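Local coordinates for tRNA (guanine(26)-N(2))-dimethyltransferase (Pyrococcus horikoshii, PDB 2EJT), which probably dimethylates the N2 amino group of guanine 26 in a number of tRNAs, with S-adenosyl-L-methionine as the methyl donor, at residues N35-V40 / S298-K303; P319-T324 / G361-A366. One frame throughout, in Å; residues are numbered along the deposited sequence.

How the contacts relate
The two contacts lie in different parts of the chain, their centres 28 Å apart and their nearest atoms about 17 Å from each other, and they follow in series. Contact 1 fastens the start of helix 302-314 to helix 33-46, whose Arg36 holds the carboxylate of bound S-adenosylmethionine; it thus borders the methyl-donor site of the class I-like methyltransferase fold. Helix 302-314 then leads on to strand 322-323, where contact 2 begins. There 319-324 joins 361-366 as part of a small three-stranded antiparallel sheet, separate from the large mixed sheet and away from the S-adenosylmethionine site.

Contact 1 (N35-V40 / S298-K303). With SAM (S-adenosylmethionine), chain B.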
loop_
_atom_site.group_PDB
_atom_site.type_symbol
_atom_site.label_atom_id
_atom_site.label_comp_id
_atom_site.label_asym_id
_atom_site.label_seq_id
_atom_site.Cartn_x
_atom_site.Cartn_y
_atom_site.Cartn_z
ATOM N N ASN A 35 -0.827 -1.707 9.858
ATOM C CA ASN A 35 -1.005 -0.905 8.655
ATOM C C ASN A 35 -1.111 0.558 9.067
ATOM O O ASN A 35 -0.515 1.431 8.438
ATOM C CB ASN A 35 -2.274 -1.340 7.910
ATOM C CG ASN A 35 -2.602 -0.444 6.715
ATOM O OD1 ASN A 35 -2.920 0.740 6.871
ATOM N ND2 ASN A 35 -2.535 -1.015 5.514
ATOM N N ARG A 36 -1.858 0.821 10.137
ATOM C CA ARG A 36 -2.021 2.192 10.607
ATOM C C ARG A 36 -0.719 2.750 11.186
ATOM O O ARG A 36 -0.447 3.942 11.061
ATOM C CB ARG A 36 -3.168 2.277 11.618
ATOM C CG ARG A 36 -4.544 2.056 10.984
ATOM C CD ARG A 36 -5.682 2.271 11.981
ATOM N NE ARG A 36 -5.897 1.145 12.892
ATOM C CZ ARG A 36 -6.613 0.063 12.599
ATOM N NH1 ARG A 36 -6.757 -0.908 13.496
ATOM N NH2 ARG A 36 -7.190 -0.051 11.409
ATOM N N ASP A 37 0.098 1.894 11.794
ATOM C CA ASP A 37 1.379 2.349 12.335
ATOM C C ASP A 37 2.297 2.827 11.207
ATOM O O ASP A 37 2.995 3.832 11.352
ATOM C CB ASP A 37 2.105 1.230 13.089
ATOM C CG ASP A 37 1.545 0.987 14.475
ATOM O OD1 ASP A 37 1.175 1.966 15.154
ATOM O OD2 ASP A 37 1.496 -0.187 14.898
ATOM N N ILE A 38 2.307 2.088 10.097
ATOM C CA ILE A 38 3.155 2.429 8.954
ATOM C C ILE A 38 2.777 3.788 8.384
ATOM O O ILE A 38 3.647 4.575 8.038
ATOM C CB ILE A 38 3.062 1.363 7.822
ATOM C CG1 ILE A 38 3.429 -0.023 8.366
ATOM C CG2 ILE A 38 4.009 1.724 6.680
ATOM C CD1 ILE A 38 4.813 -0.111 8.970
ATOM N N VAL A 39 1.481 4.063 8.285
ATOM C CA VAL A 39 1.035 5.348 7.760
ATOM C C VAL A 39 1.522 6.450 8.702
ATOM O O VAL A 39 2.080 7.457 8.261
ATOM C CB VAL A 39 -0.510 5.441 7.664
ATOM C CG1 VAL A 39 -0.894 6.614 6.774
ATOM C CG2 VAL A 39 -1.088 4.155 7.131
ATOM N N VAL A 40 1.309 6.250 9.999
ATOM C CA VAL A 40 1.741 7.226 10.993
ATOM C C VAL A 40 3.222 7.555 10.834
ATOM O O VAL A 40 3.601 8.726 10.818
ATOM C CB VAL A 40 1.465 6.722 12.433
ATOM C CG1 VAL A 40 2.299 7.506 13.448
ATOM C CG2 VAL A 40 -0.016 6.877 12.747
ATOM N N SER A 298 6.255 5.712 19.552
ATOM C CA SER A 298 5.521 4.684 20.273
ATOM C C SER A 298 4.424 4.287 19.299
ATOM O O SER A 298 3.640 5.132 18.868
ATOM C CB SER A 298 4.920 5.250 21.566
ATOM O OG SER A 298 4.091 6.368 21.308
ATOM N N LEU A 299 4.390 3.012 18.933
ATOM C CA LEU A 299 3.403 2.516 17.983
ATOM C C LEU A 299 2.542 1.428 18.611
ATOM O O LEU A 299 2.846 0.948 19.700
ATOM C CB LEU A 299 4.118 1.976 16.742
ATOM C CG LEU A 299 5.025 2.981 16.018
ATOM C CD1 LEU A 299 5.863 2.260 14.958
ATOM C CD2 LEU A 299 4.175 4.077 15.391
ATOM N N ALA A 300 1.471 1.046 17.917
ATOM C CA ALA A 300 0.550 0.017 18.398
ATOM C C ALA A 300 1.139 -1.394 18.304
ATOM O O ALA A 300 0.901 -2.237 19.171
ATOM C CB ALA A 300 -0.761 0.086 17.615
ATOM N N ARG A 301 1.891 -1.642 17.238
ATOM C CA ARG A 301 2.534 -2.934 17.004
ATOM C C ARG A 301 3.965 -2.608 16.597
ATOM O O ARG A 301 4.403 -2.930 15.489
ATOM C CB ARG A 301 1.830 -3.675 15.865
ATOM C CG ARG A 301 0.320 -3.784 16.017
ATOM C CD ARG A 301 -0.078 -4.800 17.080
ATOM N NE ARG A 301 -1.532 -4.890 17.208
ATOM C CZ ARG A 301 -2.274 -4.061 17.936
ATOM N NH1 ARG A 301 -3.589 -4.217 17.982
ATOM N NH2 ARG A 301 -1.701 -3.089 18.638
ATOM N N LYS A 302 4.690 -1.969 17.506
ATOM C CA LYS A 302 6.052 -1.549 17.233
ATOM C C LYS A 302 7.030 -2.633 16.783
ATOM O O LYS A 302 7.860 -2.377 15.911
ATOM C CB LYS A 302 6.616 -0.802 18.443
ATOM C CG LYS A 302 7.907 -0.067 18.146
ATOM C CD LYS A 302 8.219 0.983 19.195
ATOM C CE LYS A 302 9.497 1.732 18.845
ATOM N NZ LYS A 302 9.758 2.869 19.769
ATOM N N LYS A 303 6.943 -3.837 17.347
ATOM C CA LYS A 303 7.873 -4.892 16.952
ATOM C C LYS A 303 7.608 -5.394 15.534
ATOM O O LYS A 303 8.542 -5.608 14.757
ATOM C CB LYS A 303 7.841 -6.062 17.951
ATOM C CG LYS A 303 6.792 -7.142 17.694
ATOM C CD LYS A 303 5.444 -6.850 18.355
ATOM C CE LYS A 303 4.674 -5.737 17.669
ATOM N NZ LYS A 303 3.348 -5.567 18.306
HETATM N N SAM B . -10.172 2.993 7.751
HETATM C CA SAM B . -10.165 1.959 8.625
HETATM C C SAM B . -9.395 1.574 9.757
HETATM O O SAM B . -10.199 1.084 10.666
HETATM O OXT SAM B . -8.145 1.720 9.779
HETATM C CB SAM B . -11.358 1.143 8.033
HETATM C CG SAM B . -12.484 0.861 7.068
HETATM S SD SAM B . -13.709 -0.319 6.770
HETATM C CE SAM B . -12.916 -1.900 6.561
HETATM C "C5'" SAM B . -14.455 0.341 5.383
HETATM C "C4'" SAM B . -15.909 0.874 5.691
HETATM O "O4'" SAM B . -16.129 1.675 4.527
HETATM C "C3'" SAM B . -17.069 1.126 6.647
HETATM O "O3'" SAM B . -17.054 1.837 7.932
HETATM C "C2'" SAM B . -18.165 1.709 5.746
HETATM O "O2'" SAM B . -19.436 1.899 6.013
HETATM C "C1'" SAM B . -17.505 2.019 4.418
HETATM N N9 SAM B . -17.988 2.596 3.015
HETATM C C8 SAM B . -18.481 1.847 2.038
HETATM N N7 SAM B . -18.781 2.599 1.013
HETATM C C5 SAM B . -18.492 3.847 1.302
HETATM C C6 SAM B . -18.592 5.059 0.601
HETATM N N6 SAM B . -19.076 5.077 -0.639
HETATM N N1 SAM B . -18.189 6.236 1.207
HETATM C C2 SAM B . -17.693 6.243 2.478
HETATM N N3 SAM B . -17.584 5.080 3.174
HETATM C C4 SAM B . -17.976 3.868 2.615
#
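The carboxylate of Asp37, on helix 33-46, receives two consecutive backbone N-H groups from 298-303. Ala300 N donates to Asp37 OD1 at 2.9 Å in a nearly straight bond (166°), and Arg301 N reaches Asp37 OD2 at 2.8 Å with a more bent one (146°). Both donors come from the syn side, somewhat out of the carboxylate plane, so the group grips the chain with one oxygen for each amide. With its CG anti to the carbonyl carbon (chi1 -78°), Asp37 extends from the helix to the turn where Arg301 occupies the N-cap position of helix 302-314. Arg64 forms a salt bridge to OD1 as well, tying in helix 60-68. Were Asp37 replaced by an alanine, the amides of Ala300 and Arg301 would probably lose their acceptor, and Arg64 would lose this carboxylate as a partner.

Helix 33-46 belongs to the SAM-binding, Rossmann-like methyltransferase fold, and Arg36, next to Asp37 in the chain, binds the ligand. Arg36 NH2 donates to SAM OXT at 2.6 Å, the oxygen lying at the edge of the guanidinium, while Glu8 pairs with NE and the carbonyl of Asn29 takes NH1.

Carbon atoms also line the carboxylate: Leu299 CB lies 3.3 Å from Asp37 OD1 and Ala300 CB beside Asp37 OD2. The one apolar pair across the segments is Val40 CG1 with Leu299 CD2, at 4.4 Å.

Contact 2 (P319-T324 / G361-A366); sequences PLFYDT and GIKTSA
Tyr322 and Ile362 form an antiparallel hydrogen-bonded pair. Tyr322 N donates to Ile362 O at 3.0 Å in an almost perfectly straight bond (178°), and Ile362 N returns one to Tyr322 O at 2.8 Å, more bent at 149°. Lys363 adds a side-chain bond: its chain runs extended and then folds at the last torsion (chi4 -73°), bringing NZ within 2.9 Å of Leu320 O, above the plane of that carbonyl. The same ammonium is held by the carbonyl of Ile318 and a salt bridge to Glu194. Leu320 O also accepts from a water that in turn takes the N-H of Thr364, extending the link between the segments beyond the paired residues. Farther along, Thr364 OG1 accepts from Ala366 N in an ST turn and is also hydrogen-bonded to the carbonyl of Glu351.

The next pair of the ladder, Asp323 with Gly361, is non-hydrogen-bonded, its CA atoms 4.1 Å apart. The Phe321 ring passes close to Gly361, its CD1 3.7 Å from Gly361 CA; a CB at this position would collide with the ring. Phe321 CB meanwhile packs against Lys363 CG. On the face carrying Tyr322 and Ile362, Thr364 CG2 meets the tyrosine ring at its edge, in plane, 3.7 Å from CD2, and Phe259 and Phe371 add further rings around Tyr322. Thr324 OG1 approaches Ile362 CD1 at 3.5 Å, with Ile341 of helix 338-347 touching both residues.

Strand 322-323 runs straight into helix 324-331, and Asp323 caps it, OD1 receiving the amide of Ala326. The pairing places this short strand at the edge of a three-stranded antiparallel sheet, with 361-364 central and 352-355 on its other side.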
loop_
_atom_site.group_PDB
_atom_site.type_symbol
_atom_site.label_atom_id
_atom_site.label_comp_id
_atom_site.label_asym_id
_atom_site.label_seq_id
_atom_site.Cartn_x
_atom_site.Cartn_y
_atom_site.Cartn_z
ATOM N N PRO A 319 12.584 -5.711 -9.979
ATOM C CA PRO A 319 11.379 -6.462 -10.343
ATOM C C PRO A 319 11.449 -7.973 -10.133
ATOM O O PRO A 319 12.330 -8.651 -10.658
ATOM C CB PRO A 319 11.169 -6.099 -11.815
ATOM C CG PRO A 319 11.785 -4.729 -11.928
ATOM C CD PRO A 319 13.057 -4.899 -11.116
ATOM N N LEU A 320 10.503 -8.480 -9.352
ATOM C CA LEU A 320 10.377 -9.902 -9.079
ATOM C C LEU A 320 11.515 -10.550 -8.303
ATOM O O LEU A 320 12.429 -9.878 -7.826
ATOM C CB LEU A 320 10.132 -10.648 -10.396
ATOM C CG LEU A 320 9.004 -10.009 -11.227
ATOM C CD1 LEU A 320 8.678 -10.862 -12.450
ATOM C CD2 LEU A 320 7.766 -9.839 -10.352
ATOM N N PHE A 321 11.443 -11.870 -8.178
ATOM C CA PHE A 321 12.430 -12.625 -7.426
ATOM C C PHE A 321 12.347 -14.104 -7.771
ATOM O O PHE A 321 11.501 -14.522 -8.553
ATOM C CB PHE A 321 12.179 -12.425 -5.925
ATOM C CG PHE A 321 10.800 -12.845 -5.476
ATOM C CD1 PHE A 321 10.547 -14.155 -5.073
ATOM C CD2 PHE A 321 9.753 -11.926 -5.457
ATOM C CE1 PHE A 321 9.274 -14.542 -4.655
ATOM C CE2 PHE A 321 8.475 -12.300 -5.042
ATOM C CZ PHE A 321 8.234 -13.613 -4.639
ATOM N N TYR A 322 13.244 -14.886 -7.188
ATOM C CA TYR A 322 13.264 -16.320 -7.418
ATOM C C TYR A 322 12.899 -16.995 -6.109
ATOM O O TYR A 322 13.535 -16.768 -5.075
ATOM C CB TYR A 322 14.654 -16.776 -7.890
ATOM C CG TYR A 322 15.075 -16.142 -9.199
ATOM C CD1 TYR A 322 14.344 -16.358 -10.369
ATOM C CD2 TYR A 322 16.175 -15.290 -9.261
ATOM C CE1 TYR A 322 14.697 -15.735 -11.568
ATOM C CE2 TYR A 322 16.536 -14.660 -10.450
ATOM C CZ TYR A 322 15.795 -14.885 -11.597
ATOM O OH TYR A 322 16.147 -14.246 -12.764
ATOM N N ASP A 323 11.839 -17.793 -6.150
ATOM C CA ASP A 323 11.385 -18.502 -4.971
ATOM C C ASP A 323 12.071 -19.863 -4.958
ATOM O O ASP A 323 11.829 -20.704 -5.824
ATOM C CB ASP A 323 9.866 -18.655 -5.005
ATOM C CG ASP A 323 9.317 -19.247 -3.731
ATOM O OD1 ASP A 323 9.545 -20.447 -3.495
ATOM O OD2 ASP A 323 8.668 -18.507 -2.957
ATOM N N THR A 324 12.940 -20.060 -3.970
ATOM C CA THR A 324 13.705 -21.293 -3.827
ATOM C C THR A 324 12.848 -22.556 -3.773
ATOM O O THR A 324 13.178 -23.567 -4.393
ATOM C CB THR A 324 14.579 -21.244 -2.564
ATOM O OG1 THR A 324 15.475 -20.130 -2.651
ATOM C CG2 THR A 324 15.386 -22.515 -2.429
ATOM N N GLY A 361 11.676 -16.485 -0.879
ATOM C CA GLY A 361 12.062 -15.717 -2.046
ATOM C C GLY A 361 13.406 -15.019 -1.925
ATOM O O GLY A 361 13.817 -14.596 -0.845
ATOM N N ILE A 362 14.104 -14.902 -3.048
ATOM C CA ILE A 362 15.396 -14.231 -3.069
ATOM C C ILE A 362 15.464 -13.272 -4.246
ATOM O O ILE A 362 15.322 -13.679 -5.399
ATOM C CB ILE A 362 16.569 -15.227 -3.208
ATOM C CG1 ILE A 362 16.658 -16.124 -1.974
ATOM C CG2 ILE A 362 17.878 -14.464 -3.386
ATOM C CD1 ILE A 362 17.572 -17.315 -2.179
ATOM N N LYS A 363 15.671 -11.995 -3.944
ATOM C CA LYS A 363 15.801 -10.981 -4.978
ATOM C C LYS A 363 17.285 -10.886 -5.291
ATOM O O LYS A 363 18.119 -10.782 -4.389
ATOM C CB LYS A 363 15.265 -9.635 -4.483
ATOM C CG LYS A 363 13.750 -9.588 -4.421
ATOM C CD LYS A 363 13.244 -8.210 -4.054
ATOM C CE LYS A 363 11.760 -8.075 -4.362
ATOM N NZ LYS A 363 11.492 -7.972 -5.828
ATOM N N THR A 364 17.618 -10.940 -6.569
ATOM C CA THR A 364 19.010 -10.886 -6.962
ATOM C C THR A 364 19.174 -10.366 -8.377
ATOM O O THR A 364 18.277 -10.495 -9.211
ATOM C CB THR A 364 19.655 -12.285 -6.880
ATOM O OG1 THR A 364 21.021 -12.215 -7.297
ATOM C CG2 THR A 364 18.923 -13.262 -7.785
ATOM N N SER A 365 20.334 -9.777 -8.638
ATOM C CA SER A 365 20.644 -9.254 -9.957
ATOM C C SER A 365 21.176 -10.387 -10.838
ATOM O O SER A 365 21.321 -10.232 -12.050
ATOM C CB SER A 365 21.700 -8.161 -9.836
ATOM O OG SER A 365 22.844 -8.652 -9.154
ATOM N N ALA A 366 21.460 -11.531 -10.222
ATOM C CA ALA A 366 21.988 -12.674 -10.954
ATOM C C ALA A 366 20.994 -13.232 -11.968
ATOM O O ALA A 366 19.784 -13.201 -11.747
ATOM C CB ALA A 366 22.401 -13.770 -9.977
HETATM O O HOH W 1 15.264 -10.726 -8.337
#